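Local coordinates for Lin1944 protein (Listeria innocua, PDB 3D7L), which is of unknown function but, as a member of the short-chain dehydrogenase/reductase family, may act as an oxidoreductase, at residues D42-D47 with T85-L90; G91-L96 with G133-F138. All blocks are in the same frame, centred on the assembly; numbering follows the deposited sequence.

Contact 1 (D42-D47 with T85-L90)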
loop_
_atom_site.group_PDB
_atom_site.type_symbol
_atom_site.label_atom_id
_atom_site.label_comp_id
_atom_site.label_asym_id
_atom_site.label_seq_id
_atom_site.Cartn_x
_atom_site.Cartn_y
_atom_site.Cartn_z
ATOM N N ASP D 42 -4.836 21.033 1.067
ATOM C CA ASP D 42 -5.478 19.888 1.713
ATOM C C ASP D 42 -5.233 18.707 0.780
ATOM O O ASP D 42 -5.865 18.618 -0.292
ATOM C CB ASP D 42 -6.987 20.113 1.894
ATOM C CG ASP D 42 -7.682 18.924 2.541
ATOM O OD1 ASP D 42 -7.053 17.851 2.670
ATOM O OD2 ASP D 42 -8.866 19.053 2.914
ATOM N N ILE D 43 -4.319 17.815 1.186
ATOM C CA ILE D 43 -3.892 16.710 0.335
ATOM C C ILE D 43 -4.983 15.660 0.188
ATOM O O ILE D 43 -4.859 14.785 -0.685
ATOM C CB ILE D 43 -2.578 16.013 0.826
ATOM C CG1 ILE D 43 -2.820 15.235 2.132
ATOM C CG2 ILE D 43 -1.396 17.018 0.887
ATOM C CD1 ILE D 43 -1.602 14.422 2.664
ATOM N N THR D 44 -5.999 15.702 1.052
ATOM C CA THR D 44 -7.170 14.801 0.896
ATOM C C THR D 44 -8.146 15.285 -0.184
ATOM O O THR D 44 -9.103 14.574 -0.541
ATOM C CB THR D 44 -7.964 14.569 2.197
ATOM O OG1 THR D 44 -8.770 15.710 2.466
ATOM C CG2 THR D 44 -7.051 14.279 3.392
ATOM N N ASN D 45 -7.904 16.483 -0.710
ATOM C CA ASN D 45 -8.786 17.076 -1.687
ATOM C C ASN D 45 -8.040 17.337 -3.006
ATOM O O ASN D 45 -7.100 18.136 -3.055
ATOM C CB ASN D 45 -9.400 18.339 -1.066
ATOM C CG ASN D 45 -10.391 19.027 -1.967
ATOM O OD1 ASN D 45 -10.024 19.588 -3.014
ATOM N ND2 ASN D 45 -11.651 19.029 -1.552
ATOM N N ILE D 46 -8.458 16.626 -4.056
ATOM C CA ILE D 46 -7.890 16.706 -5.416
ATOM C C ILE D 46 -7.823 18.133 -5.991
ATOM O O ILE D 46 -6.757 18.572 -6.449
ATOM C CB ILE D 46 -8.691 15.788 -6.378
ATOM C CG1 ILE D 46 -8.513 14.314 -5.992
ATOM C CG2 ILE D 46 -8.286 15.974 -7.831
ATOM C CD1 ILE D 46 -9.706 13.434 -6.401
ATOM N N ASP D 47 -8.937 18.870 -5.969
ATOM C CA ASP D 47 -8.924 20.234 -6.508
ATOM C C ASP D 47 -7.968 21.143 -5.750
ATOM O O ASP D 47 -7.300 21.961 -6.358
ATOM C CB ASP D 47 -10.317 20.844 -6.566
ATOM C CG ASP D 47 -11.210 20.119 -7.539
ATOM O OD1 ASP D 47 -11.263 20.528 -8.720
ATOM O OD2 ASP D 47 -11.818 19.109 -7.128
ATOM N N THR D 85 -6.730 7.083 6.614
ATOM C CA THR D 85 -5.371 6.774 6.128
ATOM C C THR D 85 -5.330 6.790 4.597
ATOM O O THR D 85 -4.454 7.430 3.984
ATOM C CB THR D 85 -4.940 5.394 6.586
ATOM O OG1 THR D 85 -5.140 5.312 7.988
ATOM C CG2 THR D 85 -3.435 5.136 6.247
ATOM N N ILE D 86 -6.287 6.078 4.001
ATOM C CA ILE D 86 -6.380 5.943 2.552
ATOM C C ILE D 86 -6.421 7.286 1.839
ATOM O O ILE D 86 -5.770 7.440 0.797
ATOM C CB ILE D 86 -7.541 5.025 2.119
ATOM C CG1 ILE D 86 -7.231 3.571 2.537
ATOM C CG2 ILE D 86 -7.757 5.102 0.609
ATOM C CD1 ILE D 86 -8.335 2.572 2.239
ATOM N N SER D 87 -7.125 8.269 2.409
ATOM C CA SER D 87 -7.210 9.585 1.759
ATOM C C SER D 87 -5.996 10.469 2.005
ATOM O O SER D 87 -5.764 11.408 1.245
ATOM C CB SER D 87 -8.514 10.336 2.126
ATOM O OG SER D 87 -8.423 10.865 3.437
ATOM N N SER D 88 -5.213 10.164 3.044
ATOM C CA SER D 88 -4.147 11.075 3.493
ATOM C C SER D 88 -2.703 10.562 3.287
ATOM O O SER D 88 -2.107 10.836 2.247
ATOM C CB SER D 88 -4.388 11.517 4.940
ATOM O OG SER D 88 -3.471 12.542 5.310
ATOM N N LYS D 89 -2.149 9.823 4.251
ATOM C CA LYS D 89 -0.791 9.311 4.118
ATOM C C LYS D 89 -0.644 8.484 2.848
ATOM O O LYS D 89 0.400 8.544 2.203
ATOM C CB LYS D 89 -0.371 8.485 5.346
ATOM C CG LYS D 89 1.054 7.895 5.301
ATOM C CD LYS D 89 2.106 8.960 5.539
ATOM C CE LYS D 89 3.520 8.396 5.580
ATOM N NZ LYS D 89 3.743 7.573 6.780
ATOM N N LEU D 90 -1.675 7.711 2.503
ATOM C CA LEU D 90 -1.640 6.859 1.306
ATOM C C LEU D 90 -1.992 7.650 0.038
ATOM O O LEU D 90 -1.118 7.969 -0.768
ATOM C CB LEU D 90 -2.563 5.641 1.455
ATOM C CG LEU D 90 -2.396 4.487 0.440
ATOM C CD1 LEU D 90 -2.962 3.184 1.032
ATOM C CD2 LEU D 90 -3.022 4.783 -0.917
#
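Ile43 and Thr44, in the type I turn after strand 39-40, meet Ser87 and Ser88 of helix 79-100 at a place that in short-chain dehydrogenases commonly borders the adenine end of the dinucleotide site; a similar role here is only an inference. The turn runs from Asp42 to Asn45, closed by the Asn45 N to Asp42 O bond of 3.0 Å. Within it Asp42 forms an Asx turn: its OD1 accepts Thr44 N at 2.9 Å and also Thr44 OG1 at 2.8 Å, both reaching the oxygen from the same face of the carboxylate. A short acid and a hydroxyl two residues later suit this arrangement. With OG1 lying between its backbone N and carbonyl carbon (chi1 77°) and bound to Asp42, Thr44 presents its methyl to the helix, CG2 lying 3.7 Å from Ser87 OG and 4.1 Å from Ser88 CB. The longer branch of Ile43 ends against Ser88, its CD1 3.6 Å from Ser88 O and close to Ser88 OG as well. No hydrogen bond crosses the contact. The small serines let the turn come close, and their hydroxyls are engaged elsewhere, Ser87 OG with Val84 O and Ser88 OG with Ser68 N. The helix has a wider pi-type turn here, with Thr85 O accepting from both Ser88 N and Leu90 N. Around the contact, Ile43 also touches Thr66 in the loop after strand 59-64 and Leu96 farther along helix 79-100, while Ile46, opening helix 46-56, packs on Pro79 of the second subunit.

Contact 2 (G91-L96 with G133-F138)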
loop_
_atom_site.group_PDB
_atom_site.type_symbol
_atom_site.label_atom_id
_atom_site.label_comp_id
_atom_site.label_asym_id
_atom_site.label_seq_id
_atom_site.Cartn_x
_atom_site.Cartn_y
_atom_site.Cartn_z
ATOM N N GLY D 91 -3.277 7.977 -0.103
ATOM C CA GLY D 91 -3.833 8.540 -1.332
ATOM C C GLY D 91 -3.422 9.974 -1.531
ATOM O O GLY D 91 -3.272 10.401 -2.654
ATOM N N GLY D 92 -3.269 10.717 -0.433
ATOM C CA GLY D 92 -2.827 12.093 -0.471
ATOM C C GLY D 92 -1.432 12.216 -1.042
ATOM O O GLY D 92 -1.225 13.009 -1.963
ATOM N N GLN D 93 -0.481 11.407 -0.553
ATOM C CA GLN D 93 0.891 11.463 -1.080
ATOM C C GLN D 93 0.974 10.981 -2.539
ATOM O O GLN D 93 1.723 11.541 -3.349
ATOM C CB GLN D 93 1.859 10.660 -0.218
ATOM C CG GLN D 93 2.118 11.205 1.157
ATOM C CD GLN D 93 3.407 10.608 1.734
ATOM O OE1 GLN D 93 4.473 11.225 1.654
ATOM N NE2 GLN D 93 3.312 9.390 2.296
ATOM N N ILE D 94 0.191 9.972 -2.882
ATOM C CA ILE D 94 0.225 9.457 -4.251
ATOM C C ILE D 94 -0.355 10.466 -5.238
ATOM O O ILE D 94 0.229 10.705 -6.315
ATOM C CB ILE D 94 -0.360 8.013 -4.348
ATOM C CG1 ILE D 94 0.673 7.027 -3.728
ATOM C CG2 ILE D 94 -0.651 7.633 -5.802
ATOM C CD1 ILE D 94 0.185 5.655 -3.423
ATOM N N ASN D 95 -1.448 11.109 -4.835
ATOM C CA ASN D 95 -2.064 12.169 -5.623
ATOM C C ASN D 95 -1.139 13.344 -5.841
ATOM O O ASN D 95 -1.149 13.943 -6.920
ATOM C CB ASN D 95 -3.430 12.581 -5.043
ATOM C CG ASN D 95 -4.511 11.515 -5.304
ATOM O OD1 ASN D 95 -4.279 10.587 -6.062
ATOM N ND2 ASN D 95 -5.666 11.642 -4.664
ATOM N N LEU D 96 -0.287 13.661 -4.865
ATOM C CA LEU D 96 0.717 14.706 -5.121
ATOM C C LEU D 96 1.617 14.336 -6.298
ATOM O O LEU D 96 2.106 15.215 -7.010
ATOM C CB LEU D 96 1.573 15.005 -3.893
ATOM C CG LEU D 96 0.929 15.531 -2.620
ATOM C CD1 LEU D 96 2.004 15.497 -1.554
ATOM C CD2 LEU D 96 0.300 16.947 -2.749
ATOM N N GLY D 133 3.599 0.706 3.011
ATOM C CA GLY D 133 3.817 -0.312 1.994
ATOM C C GLY D 133 3.306 0.136 0.630
ATOM O O GLY D 133 3.974 -0.059 -0.393
ATOM N N ALA D 134 2.136 0.761 0.629
ATOM C CA ALA D 134 1.504 1.225 -0.589
ATOM C C ALA D 134 2.379 2.271 -1.286
ATOM O O ALA D 134 2.610 2.209 -2.493
ATOM C CB ALA D 134 0.162 1.810 -0.272
ATOM N N VAL D 135 2.864 3.221 -0.504
ATOM C CA VAL D 135 3.656 4.335 -1.040
ATOM C C VAL D 135 5.025 3.838 -1.537
ATOM O O VAL D 135 5.531 4.293 -2.598
ATOM C CB VAL D 135 3.723 5.506 -0.011
ATOM C CG1 VAL D 135 4.734 6.593 -0.432
ATOM C CG2 VAL D 135 2.311 6.152 0.143
ATOM N N THR D 136 5.586 2.848 -0.833
ATOM C CA THR D 136 6.910 2.303 -1.184
ATOM C C THR D 136 6.815 1.651 -2.562
ATOM O O THR D 136 7.611 1.962 -3.475
ATOM C CB THR D 136 7.427 1.273 -0.138
ATOM O OG1 THR D 136 7.599 1.908 1.139
ATOM C CG2 THR D 136 8.740 0.679 -0.549
ATOM N N ALA D 137 5.823 0.777 -2.701
ATOM C CA ALA D 137 5.588 0.020 -3.936
ATOM C C ALA D 137 5.186 0.899 -5.119
ATOM O O ALA D 137 5.666 0.673 -6.227
ATOM C CB ALA D 137 4.553 -1.058 -3.706
ATOM N N PHE D 138 4.304 1.868 -4.896
ATOM C CA PHE D 138 3.947 2.866 -5.932
ATOM C C PHE D 138 5.183 3.558 -6.509
ATOM O O PHE D 138 5.371 3.598 -7.718
ATOM C CB PHE D 138 2.976 3.950 -5.410
ATOM C CG PHE D 138 2.746 5.090 -6.400
ATOM C CD1 PHE D 138 1.898 4.912 -7.506
ATOM C CD2 PHE D 138 3.411 6.321 -6.256
ATOM C CE1 PHE D 138 1.695 5.954 -8.444
ATOM C CE2 PHE D 138 3.229 7.364 -7.184
ATOM C CZ PHE D 138 2.361 7.186 -8.286
#
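Ile94 swings CG1 opposite its carbonyl carbon (chi1 -73°), while Phe138 carries CG opposite its backbone N (chi1 172°); these settings direct the branched chain and the ring into the space between two helices. The two side chains slide past each other in opposite directions, so that much of the isoleucine lies along the aromatic residue. Ile94 CG2 stands over the centre of one ring face, 3.9 Å from the Phe138 centroid and almost on the ring normal, a CH-pi contact. Ile94 CG1 covers the same face nearer the ring's root, 3.8 Å from Phe138 CD2, and the end of the chain continues to the stem, with Ile94 CD1 at 3.8 Å from Phe138 CB. The same CD1 reaches Val135 CG2 at 4.2 Å. A beta-branched residue suits this place: the short arm covers the ring centre, while the longer one lies along the ring's root and ends at the valine. Gln93 crosses Val135 at about a right angle, Gln93 NE2 lying 4.0 Å from Val135 CG2. This buried amide is paired at both ends: OE1 bonds to Ser64 OG, and NE2 donates to Thr113 O and Lys89 O, which should fix the amide's rotation beside the apolar valine. Ala134, with its small side chain, leaves room for Leu90 and for Ala134 of the second subunit. The axes of segments 91-96 and 133-138 approach to 10.1 Å and run nearly parallel, 20° apart, with Gln93 and Val135 both touching Leu112 of strand 108-113. Such a pair of helices on one face of a Rossmann-type sheet, facing its copy in a second subunit, is consistent with the four-helix dimer interface familiar in short-chain dehydrogenases.

In the fold
From the N terminus, contact 1 closes when helix 79-100 returns to the turn after strand 39-40, around a loop holding most of helix 46-56 and strand 59-64. Contact 2 opens directly afterwards on the same helix and closes across strand 108-113 onto helix 126-142. The two are therefore in series, neither nested nor crossing, their centres about 10 Å apart. Helix 79-100 is their common element, and probable backbone hydrogen bonds, Ile86 O to Gly91 N and Ser88 O to Gln93 N, run from one to the other. Together they tie the edge of the parallel sheet to its middle, and both reach the second subunit.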